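Local coordinates for UPF0678 fatty acid-binding protein-like protein ERS007657_00996 (Mycobacterium tuberculosis, PDB 6R3W) that binds heme b in a surface cleft of a beta-barrel and probably detoxifies peroxynitrite by isomerising it to nitrate, at residues K26-I30 with M145-G149. Residues are numbered along the deposited sequence; the frame is centred on the assembly and turned at random.
Sequences KYPTI and MRAVG. With HEM (protoporphyrin IX containing Fe), chain B.
Tyr-27 lies flat against the methyl end of Met-145 at the heme-binding mouth of the ten-stranded antiparallel nitrobindin barrel, where the loop after strand 17-25 meets the end of strand 138-147. The tight part is a sandwich: Met-145 CE sits 3.6 Å from the ring centroid, only 5° off the ring normal, in a CH-pi contact, while Pro-28 CD covers the opposite face toward the rim. With chi1 and chi2 of Met-145 extended, the bend at chi3 (68°) swings CE between the tyrosine and the porphyrin; Met-145 SD is 3.3 Å from HEM CHD. The phenol is fixed at its far end by a hydrogen bond from Tyr-27 OH to Met-145 O (2.7 Å), the donor standing 60° out of the carbonyl plane. On strand 153-162, His-155, the predicted axial ligand of the iron, donates from ND1 to Lys-26 O. Packing thins toward solvent, where exposed Thr-29 and partly exposed Val-148 meet lightly: Thr-29 OG1 lies 3.9 Å from Val-148 CG2, which also reaches the ring edge near Tyr-27 CE2. Lys-123 NZ also hydrogen-bonds to the heme, and on this outer side Thr-29 OG1 donates to the propionate oxygen HEM O2D at 2.6 Å.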
loop_
_atom_site.group_PDB
_atom_site.type_symbol
_atom_site.label_atom_id
_atom_site.label_comp_id
_atom_site.label_asym_id
_atom_site.label_seq_id
_atom_site.Cartn_x
_atom_site.Cartn_y
_atom_site.Cartn_z
ATOM N N LYS A 26 7.196 9.213 -9.724
ATOM C CA LYS A 26 8.388 10.005 -10.026
ATOM C C LYS A 26 9.434 9.720 -8.959
ATOM O O LYS A 26 9.103 9.154 -7.897
ATOM C CB LYS A 26 8.023 11.493 -10.097
ATOM C CG LYS A 26 7.474 12.109 -8.812
ATOM C CD LYS A 26 7.394 13.644 -8.884
ATOM C CE LYS A 26 6.804 14.272 -7.644
ATOM N NZ LYS A 26 5.345 14.426 -7.765
ATOM N N TYR A 27 10.652 10.120 -9.242
ATOM C CA TYR A 27 11.731 10.183 -8.240
ATOM C C TYR A 27 12.885 10.930 -8.868
ATOM O O TYR A 27 13.031 10.923 -10.086
ATOM C CB TYR A 27 12.182 8.790 -7.777
ATOM C CG TYR A 27 12.565 8.728 -6.319
ATOM C CD1 TYR A 27 11.660 9.078 -5.325
ATOM C CD2 TYR A 27 13.835 8.351 -5.925
ATOM C CE1 TYR A 27 12.015 9.079 -3.984
ATOM C CE2 TYR A 27 14.212 8.360 -4.586
ATOM C CZ TYR A 27 13.301 8.731 -3.604
ATOM O OH TYR A 27 13.678 8.777 -2.283
ATOM N N PRO A 28 13.775 11.560 -8.084
ATOM C CA PRO A 28 14.765 12.428 -8.707
ATOM C C PRO A 28 15.714 11.678 -9.648
ATOM O O PRO A 28 16.338 12.297 -10.503
ATOM C CB PRO A 28 15.494 13.018 -7.512
ATOM C CG PRO A 28 14.429 13.121 -6.476
ATOM C CD PRO A 28 13.619 11.858 -6.655
ATOM N N THR A 29 15.855 10.381 -9.432
ATOM C CA THR A 29 16.866 9.554 -10.119
ATOM C C THR A 29 16.291 8.907 -11.384
ATOM O O THR A 29 17.043 8.196 -12.074
ATOM C CB THR A 29 17.377 8.474 -9.165
ATOM O OG1 THR A 29 16.212 7.816 -8.656
ATOM C CG2 THR A 29 18.214 9.033 -8.044
ATOM N N ILE A 30 15.003 9.128 -11.664
ATOM C CA ILE A 30 14.287 8.413 -12.756
ATOM C C ILE A 30 13.453 9.407 -13.548
ATOM O O ILE A 30 13.277 10.545 -13.102
ATOM C CB ILE A 30 13.406 7.276 -12.213
ATOM C CG1 ILE A 30 12.210 7.830 -11.421
ATOM C CG2 ILE A 30 14.237 6.294 -11.391
ATOM C CD1 ILE A 30 11.255 6.790 -10.895
ATOM N N MET A 145 9.000 7.906 -0.343
ATOM C CA MET A 145 10.161 7.008 -0.287
ATOM C C MET A 145 11.420 7.816 0.021
ATOM O O MET A 145 11.600 8.887 -0.544
ATOM C CB MET A 145 10.308 6.284 -1.617
ATOM C CG MET A 145 11.493 5.364 -1.679
ATOM S SD MET A 145 11.430 4.245 -3.095
ATOM C CE MET A 145 11.657 5.385 -4.466
ATOM N N ARG A 146 12.277 7.263 0.863
ATOM C CA ARG A 146 13.668 7.693 1.094
ATOM C C ARG A 146 14.561 6.587 0.548
ATOM O O ARG A 146 14.439 5.444 1.010
ATOM C CB ARG A 146 13.905 7.912 2.589
ATOM C CG ARG A 146 15.256 8.510 2.946
ATOM C CD ARG A 146 15.404 8.719 4.460
ATOM N NE ARG A 146 15.513 7.454 5.180
ATOM C CZ ARG A 146 15.063 7.228 6.429
ATOM N NH1 ARG A 146 14.307 8.109 7.059
ATOM N NH2 ARG A 146 15.342 6.080 7.029
ATOM N N ALA A 147 15.343 6.881 -0.471
ATOM C CA ALA A 147 16.070 5.843 -1.209
ATOM C C ALA A 147 17.164 6.484 -2.054
ATOM O O ALA A 147 17.011 7.642 -2.432
ATOM C CB ALA A 147 15.135 5.050 -2.094
ATOM N N VAL A 148 18.188 5.700 -2.357
ATOM C CA VAL A 148 19.213 5.988 -3.397
ATOM C C VAL A 148 19.663 7.462 -3.263
ATOM O O VAL A 148 19.790 8.187 -4.286
ATOM C CB VAL A 148 18.722 5.603 -4.811
ATOM C CG1 VAL A 148 18.546 4.093 -4.936
ATOM C CG2 VAL A 148 17.447 6.329 -5.228
ATOM N N GLY A 149 19.974 7.880 -2.032
ATOM C CA GLY A 149 20.613 9.166 -1.762
ATOM C C GLY A 149 19.646 10.321 -1.677
ATOM O O GLY A 149 20.107 11.451 -1.475
HETATM C CHA HEM B . 11.927 3.334 -9.758
HETATM C CHB HEM B . 7.363 2.262 -10.804
HETATM C CHC HEM B . 6.535 1.067 -6.153
HETATM C CHD HEM B . 11.269 1.686 -5.233
HETATM C C1A HEM B . 10.749 3.136 -10.432
HETATM C C2A HEM B . 10.594 3.290 -11.853
HETATM C C3A HEM B . 9.312 2.978 -12.136
HETATM C C4A HEM B . 8.672 2.652 -10.911
HETATM C CMA HEM B . 8.678 2.937 -13.498
HETATM C CAA HEM B . 11.669 3.707 -12.828
HETATM C CBA HEM B . 12.090 2.536 -13.708
HETATM C CGA HEM B . 12.677 1.446 -12.877
HETATM O O1A HEM B . 12.161 0.309 -12.905
HETATM O O2A HEM B . 13.701 1.661 -12.198
HETATM C C1B HEM B . 6.726 1.895 -9.603
HETATM C C2B HEM B . 5.357 1.493 -9.525
HETATM C C3B HEM B . 5.095 1.191 -8.200
HETATM C C4B HEM B . 6.372 1.360 -7.493
HETATM C CMB HEM B . 4.386 1.416 -10.680
HETATM C CAB HEM B . 3.831 0.794 -7.540
HETATM C CBB HEM B . 2.659 1.209 -7.977
HETATM C C1C HEM B . 7.772 1.089 -5.505
HETATM C C2C HEM B . 7.996 0.713 -4.162
HETATM C C3C HEM B . 9.342 0.821 -3.931
HETATM C C4C HEM B . 9.935 1.374 -5.120
HETATM C CMC HEM B . 6.922 0.278 -3.218
HETATM C CAC HEM B . 10.119 0.423 -2.736
HETATM C CBC HEM B . 9.897 -0.732 -2.097
HETATM C C1D HEM B . 11.816 2.247 -6.380
HETATM C C2D HEM B . 13.237 2.601 -6.496
HETATM C C3D HEM B . 13.420 3.043 -7.741
HETATM C C4D HEM B . 12.103 2.992 -8.410
HETATM C CMD HEM B . 14.293 2.414 -5.441
HETATM C CAD HEM B . 14.757 3.117 -8.426
HETATM C CBD HEM B . 15.287 4.476 -8.386
HETATM C CGD HEM B . 16.675 4.505 -9.032
HETATM O O1D HEM B . 17.221 3.601 -9.748
HETATM O O2D HEM B . 17.278 5.463 -8.812
HETATM N NA HEM B . 9.545 2.717 -9.887
HETATM N NB HEM B . 7.286 1.794 -8.381
HETATM N NC HEM B . 8.945 1.525 -6.062
HETATM N ND HEM B . 11.164 2.487 -7.564
HETATM FE FE HEM B . 9.264 2.218 -7.958
HETATM O O HOH W 1 9.708 0.184 -8.487
#